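Local atomic coordinates of putative diguanylate cyclase (GGDEF) with PAS/PAC domain (Rhodopseudomonas palustris, PDB entry 3LIF), a protein that probably makes cyclic di-GMP from two GTP molecules, the piece described here being its extracellular PDC-fold sensor domain. Residues 149-159 against 171-182. Numbering follows the deposited sequence.
Sequences IESEYFSTFYK and LLHSDGRLLIQW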
loop_
_atom_site.group_PDB
_atom_site.type_symbol
_atom_site.label_atom_id
_atom_site.label_comp_id
_atom_site.label_asym_id
_atom_site.label_seq_id
_atom_site.Cartn_x
_atom_site.Cartn_y
_atom_site.Cartn_z
ATOM N N ILE A 149 -2.886 5.277 3.728
ATOM C CA ILE A 149 -1.892 5.305 2.675
ATOM C C ILE A 149 -2.373 6.256 1.615
ATOM O O ILE A 149 -3.493 6.108 1.183
ATOM C CB ILE A 149 -1.700 3.922 2.103
ATOM C CG1 ILE A 149 -0.852 3.130 3.085
ATOM C CG2 ILE A 149 -1.018 3.991 0.718
ATOM C CD1 ILE A 149 -1.045 1.634 2.921
ATOM N N GLU A 150 -1.558 7.228 1.199
ATOM C CA GLU A 150 -1.988 8.140 0.112
ATOM C C GLU A 150 -1.813 7.447 -1.263
ATOM O O GLU A 150 -0.684 7.339 -1.812
ATOM C CB GLU A 150 -1.177 9.431 0.115
ATOM C CG GLU A 150 -1.549 10.357 -1.016
ATOM C CD GLU A 150 -2.702 11.274 -0.609
ATOM O OE1 GLU A 150 -2.528 12.128 0.306
ATOM O OE2 GLU A 150 -3.793 11.173 -1.208
ATOM N N SER A 151 -2.882 6.953 -1.843
ATOM C CA SER A 151 -2.638 6.168 -3.035
ATOM C C SER A 151 -2.100 7.010 -4.222
ATOM O O SER A 151 -1.309 6.507 -5.033
ATOM C CB SER A 151 -3.844 5.315 -3.397
ATOM O OG SER A 151 -4.947 6.162 -3.684
ATOM N N GLU A 152 -2.478 8.283 -4.280
ATOM C CA GLU A 152 -1.972 9.233 -5.282
ATOM C C GLU A 152 -0.421 9.310 -5.269
ATOM O O GLU A 152 0.249 9.496 -6.294
ATOM C CB GLU A 152 -2.603 10.601 -5.058
ATOM C CG GLU A 152 -2.228 11.696 -6.041
ATOM C CD GLU A 152 -3.198 12.890 -5.940
ATOM O OE1 GLU A 152 -4.423 12.667 -5.726
ATOM O OE2 GLU A 152 -2.742 14.059 -6.051
ATOM N N TYR A 153 0.175 9.116 -4.122
ATOM C CA TYR A 153 1.583 9.116 -4.139
ATOM C C TYR A 153 2.098 8.047 -5.090
ATOM O O TYR A 153 3.096 8.276 -5.791
ATOM C CB TYR A 153 2.097 8.800 -2.771
ATOM C CG TYR A 153 3.561 8.778 -2.659
ATOM C CD1 TYR A 153 4.301 9.968 -2.740
ATOM C CD2 TYR A 153 4.236 7.574 -2.425
ATOM C CE1 TYR A 153 5.672 9.956 -2.576
ATOM C CE2 TYR A 153 5.623 7.533 -2.274
ATOM C CZ TYR A 153 6.308 8.741 -2.345
ATOM O OH TYR A 153 7.636 8.734 -2.220
ATOM N N PHE A 154 1.489 6.862 -5.090
ATOM C CA PHE A 154 2.004 5.794 -5.927
ATOM C C PHE A 154 1.622 6.024 -7.415
ATOM O O PHE A 154 2.448 5.852 -8.328
ATOM C CB PHE A 154 1.496 4.439 -5.464
ATOM C CG PHE A 154 2.166 3.924 -4.238
ATOM C CD1 PHE A 154 3.386 3.261 -4.322
ATOM C CD2 PHE A 154 1.541 4.036 -3.003
ATOM C CE1 PHE A 154 4.005 2.767 -3.200
ATOM C CE2 PHE A 154 2.152 3.540 -1.845
ATOM C CZ PHE A 154 3.389 2.891 -1.946
ATOM N N SER A 155 0.382 6.391 -7.669
ATOM C CA SER A 155 0.002 6.509 -9.051
ATOM C C SER A 155 0.819 7.605 -9.732
ATOM O O SER A 155 1.109 7.553 -10.907
ATOM C CB SER A 155 -1.502 6.758 -9.188
ATOM O OG SER A 155 -1.933 7.747 -8.293
ATOM N N THR A 156 1.222 8.611 -8.984
ATOM C CA THR A 156 1.935 9.733 -9.554
ATOM C C THR A 156 3.337 9.315 -9.920
ATOM O O THR A 156 3.849 9.684 -10.938
ATOM C CB THR A 156 1.931 10.824 -8.502
ATOM O OG1 THR A 156 0.652 11.449 -8.585
ATOM C CG2 THR A 156 3.091 11.849 -8.633
ATOM N N PHE A 157 3.958 8.546 -9.062
ATOM C CA PHE A 157 5.212 7.963 -9.387
ATOM C C PHE A 157 5.009 7.056 -10.606
ATOM O O PHE A 157 5.879 7.010 -11.492
ATOM C CB PHE A 157 5.660 7.108 -8.207
ATOM C CG PHE A 157 6.965 6.415 -8.418
ATOM C CD1 PHE A 157 8.086 7.122 -8.836
ATOM C CD2 PHE A 157 7.096 5.062 -8.183
ATOM C CE1 PHE A 157 9.315 6.469 -9.022
ATOM C CE2 PHE A 157 8.306 4.404 -8.372
ATOM C CZ PHE A 157 9.417 5.111 -8.789
ATOM N N TYR A 158 3.871 6.341 -10.668
ATOM C CA TYR A 158 3.782 5.270 -11.651
ATOM C C TYR A 158 3.646 5.875 -13.019
ATOM O O TYR A 158 4.158 5.333 -14.005
ATOM C CB TYR A 158 2.678 4.228 -11.400
ATOM C CG TYR A 158 2.910 3.353 -10.201
ATOM C CD1 TYR A 158 4.199 3.146 -9.700
ATOM C CD2 TYR A 158 1.845 2.759 -9.546
ATOM C CE1 TYR A 158 4.419 2.362 -8.569
ATOM C CE2 TYR A 158 2.034 1.968 -8.420
ATOM C CZ TYR A 158 3.319 1.773 -7.933
ATOM O OH TYR A 158 3.499 0.979 -6.824
ATOM N N LYS A 159 3.005 7.031 -13.084
ATOM C CA LYS A 159 2.882 7.660 -14.378
ATOM C C LYS A 159 4.185 8.264 -14.943
ATOM O O LYS A 159 4.227 8.621 -16.107
ATOM C CB LYS A 159 1.728 8.645 -14.411
ATOM C CG LYS A 159 2.024 9.963 -13.836
ATOM C CD LYS A 159 0.753 10.808 -13.938
ATOM C CE LYS A 159 0.582 11.349 -15.367
ATOM N NZ LYS A 159 -0.649 12.156 -15.370
ATOM N N LEU A 171 -0.047 -2.036 -7.839
ATOM C CA LEU A 171 0.469 -2.405 -6.545
ATOM C C LEU A 171 -0.587 -3.267 -5.909
ATOM O O LEU A 171 -1.713 -2.818 -5.736
ATOM C CB LEU A 171 0.738 -1.162 -5.718
ATOM C CG LEU A 171 1.173 -1.460 -4.281
ATOM C CD1 LEU A 171 2.438 -2.200 -4.238
ATOM C CD2 LEU A 171 1.270 -0.221 -3.431
ATOM N N LEU A 172 -0.246 -4.514 -5.599
ATOM C CA LEU A 172 -1.214 -5.402 -4.986
ATOM C C LEU A 172 -0.777 -6.003 -3.664
ATOM O O LEU A 172 0.415 -6.006 -3.308
ATOM C CB LEU A 172 -1.670 -6.521 -5.926
ATOM C CG LEU A 172 -2.042 -6.089 -7.344
ATOM C CD1 LEU A 172 -0.923 -6.547 -8.343
ATOM C CD2 LEU A 172 -3.388 -6.637 -7.737
ATOM N N HIS A 173 -1.765 -6.489 -2.916
ATOM C CA HIS A 173 -1.438 -7.141 -1.689
ATOM C C HIS A 173 -1.113 -8.558 -2.103
ATOM O O HIS A 173 -1.694 -9.131 -3.072
ATOM C CB HIS A 173 -2.615 -7.147 -0.749
ATOM C CG HIS A 173 -2.292 -7.675 0.602
ATOM N ND1 HIS A 173 -2.195 -9.032 0.864
ATOM C CD2 HIS A 173 -2.054 -7.032 1.783
ATOM C CE1 HIS A 173 -1.917 -9.202 2.154
ATOM N NE2 HIS A 173 -1.794 -8.005 2.724
ATOM N N SER A 174 -0.169 -9.135 -1.383
ATOM C CA SER A 174 0.126 -10.524 -1.562
ATOM C C SER A 174 -1.124 -11.423 -1.735
ATOM O O SER A 174 -1.064 -12.423 -2.407
ATOM C CB SER A 174 0.908 -10.959 -0.365
ATOM O OG SER A 174 1.013 -12.331 -0.424
ATOM N N ASP A 175 -2.261 -11.058 -1.143
ATOM C CA ASP A 175 -3.471 -11.920 -1.243
ATOM C C ASP A 175 -4.424 -11.536 -2.347
ATOM O O ASP A 175 -5.560 -12.010 -2.387
ATOM C CB ASP A 175 -4.264 -12.002 0.092
ATOM C CG ASP A 175 -4.866 -10.661 0.523
ATOM O OD1 ASP A 175 -5.232 -9.756 -0.314
ATOM O OD2 ASP A 175 -4.948 -10.509 1.756
ATOM N N GLY A 176 -3.999 -10.658 -3.237
ATOM C CA GLY A 176 -4.834 -10.371 -4.391
ATOM C C GLY A 176 -5.595 -9.060 -4.279
ATOM O O GLY A 176 -6.224 -8.616 -5.230
ATOM N N ARG A 177 -5.580 -8.423 -3.121
ATOM C CA ARG A 177 -6.301 -7.193 -3.041
ATOM C C ARG A 177 -5.480 -6.186 -3.810
ATOM O O ARG A 177 -4.224 -6.149 -3.669
ATOM C CB ARG A 177 -6.413 -6.768 -1.613
ATOM C CG ARG A 177 -7.575 -7.401 -0.871
ATOM C CD ARG A 177 -7.488 -7.013 0.576
ATOM N NE ARG A 177 -6.366 -7.678 1.222
ATOM C CZ ARG A 177 -5.896 -7.338 2.418
ATOM N NH1 ARG A 177 -6.409 -6.303 3.111
ATOM N NH2 ARG A 177 -4.914 -8.051 2.933
ATOM N N LEU A 178 -6.172 -5.385 -4.629
ATOM C CA LEU A 178 -5.546 -4.333 -5.406
ATOM C C LEU A 178 -5.482 -3.017 -4.610
ATOM O O LEU A 178 -6.503 -2.494 -4.222
ATOM C CB LEU A 178 -6.323 -4.139 -6.726
ATOM C CG LEU A 178 -5.941 -2.862 -7.535
ATOM C CD1 LEU A 178 -4.561 -2.941 -8.130
ATOM C CD2 LEU A 178 -6.912 -2.542 -8.612
ATOM N N LEU A 179 -4.301 -2.474 -4.357
ATOM C CA LEU A 179 -4.190 -1.152 -3.675
ATOM C C LEU A 179 -4.202 0.010 -4.658
ATOM O O LEU A 179 -4.827 1.062 -4.462
ATOM C CB LEU A 179 -2.884 -1.035 -2.898
ATOM C CG LEU A 179 -2.892 -1.669 -1.519
ATOM C CD1 LEU A 179 -2.655 -3.172 -1.693
ATOM C CD2 LEU A 179 -1.836 -0.990 -0.595
ATOM N N ILE A 180 -3.441 -0.137 -5.716
ATOM C CA ILE A 180 -3.554 0.882 -6.710
ATOM C C ILE A 180 -3.168 0.357 -8.056
ATOM O O ILE A 180 -2.364 -0.586 -8.186
ATOM C CB ILE A 180 -2.764 2.139 -6.381
ATOM C CG1 ILE A 180 -3.039 3.172 -7.499
ATOM C CG2 ILE A 180 -1.322 1.852 -6.169
ATOM C CD1 ILE A 180 -4.703 3.560 -7.666
ATOM N N GLN A 181 -3.796 0.933 -9.061
ATOM C CA GLN A 181 -3.457 0.571 -10.404
ATOM C C GLN A 181 -3.369 1.791 -11.349
ATOM O O GLN A 181 -4.196 2.704 -11.332
ATOM C CB GLN A 181 -4.348 -0.606 -10.839
ATOM C CG GLN A 181 -5.109 -0.444 -12.124
ATOM C CD GLN A 181 -4.207 -0.378 -13.320
ATOM O OE1 GLN A 181 -3.122 -0.946 -13.334
ATOM N NE2 GLN A 181 -4.635 0.349 -14.306
ATOM N N TRP A 182 -2.276 1.843 -12.089
ATOM C CA TRP A 182 -2.107 2.879 -13.074
ATOM C C TRP A 182 -2.227 2.276 -14.515
ATOM O O TRP A 182 -1.607 1.236 -14.815
ATOM C CB TRP A 182 -0.786 3.634 -12.819
ATOM C CG TRP A 182 -0.456 4.564 -13.942
ATOM C CD1 TRP A 182 0.450 4.350 -14.958
ATOM C CD2 TRP A 182 -1.076 5.819 -14.223
ATOM N NE1 TRP A 182 0.449 5.411 -15.826
ATOM C CE2 TRP A 182 -0.480 6.327 -15.404
ATOM C CE3 TRP A 182 -2.070 6.578 -13.586
ATOM C CZ2 TRP A 182 -0.850 7.563 -15.966
ATOM C CZ3 TRP A 182 -2.460 7.828 -14.164
ATOM C CH2 TRP A 182 -1.841 8.298 -15.333
#
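The Phe-154 ring carries Leu-171 on one face: methyl CD2 lies 3.9 Å from the ring centroid, only 6° off the normal, a CH-pi contact. The Tyr-158 ring is met at its edge by CB of Leu-171 and CB of Trp-182. One of its faces has the backbone O of Phe-154 above it, offset toward the rim. Its hydroxyl end passes Leu-171, with OH 3.7 Å from CB. One face of the Trp-182 indole meets the backbone carbonyl carbon of Tyr-158 and the Lys-159 chain. The lysine chain bends at chi3, and its CE runs on to 3.9 Å from Trp-182 CH2. With chi1 at 171°, the indole swings clear of its own backbone N and is placed against Tyr-158 and Lys-159. Were Trp-182 an alanine, the indole surface beside these two residues would be lost, and the lysine chain would probably be freer to turn. Helix 151-158 follows the last strand of one five-stranded antiparallel sheet and leads into the second, as in the tandem PDC (Cache) sensor fold. It packs on edge strand 178-182 of the second sheet, 8.2 Å away axis to axis and at 27°. The helix is held to this strand by side-chain packing, with no hydrogen bond between the two segments. Ile-180 sits mid-strand, and its CG2 lies 3.9 Å from Phe-154 CB and, oblique to the tyrosine ring, 4.0 Å from Tyr-158 CE2. Leu-179 and Ile-180 form a classic beta bulge opposite Leu-171, whose O accepts from both backbone N atoms. Both turn toward residues 149-159, Leu-179 reaching Ile-149. Long helix 5-47 lies against the same helix through Thr-31 and Leu-24.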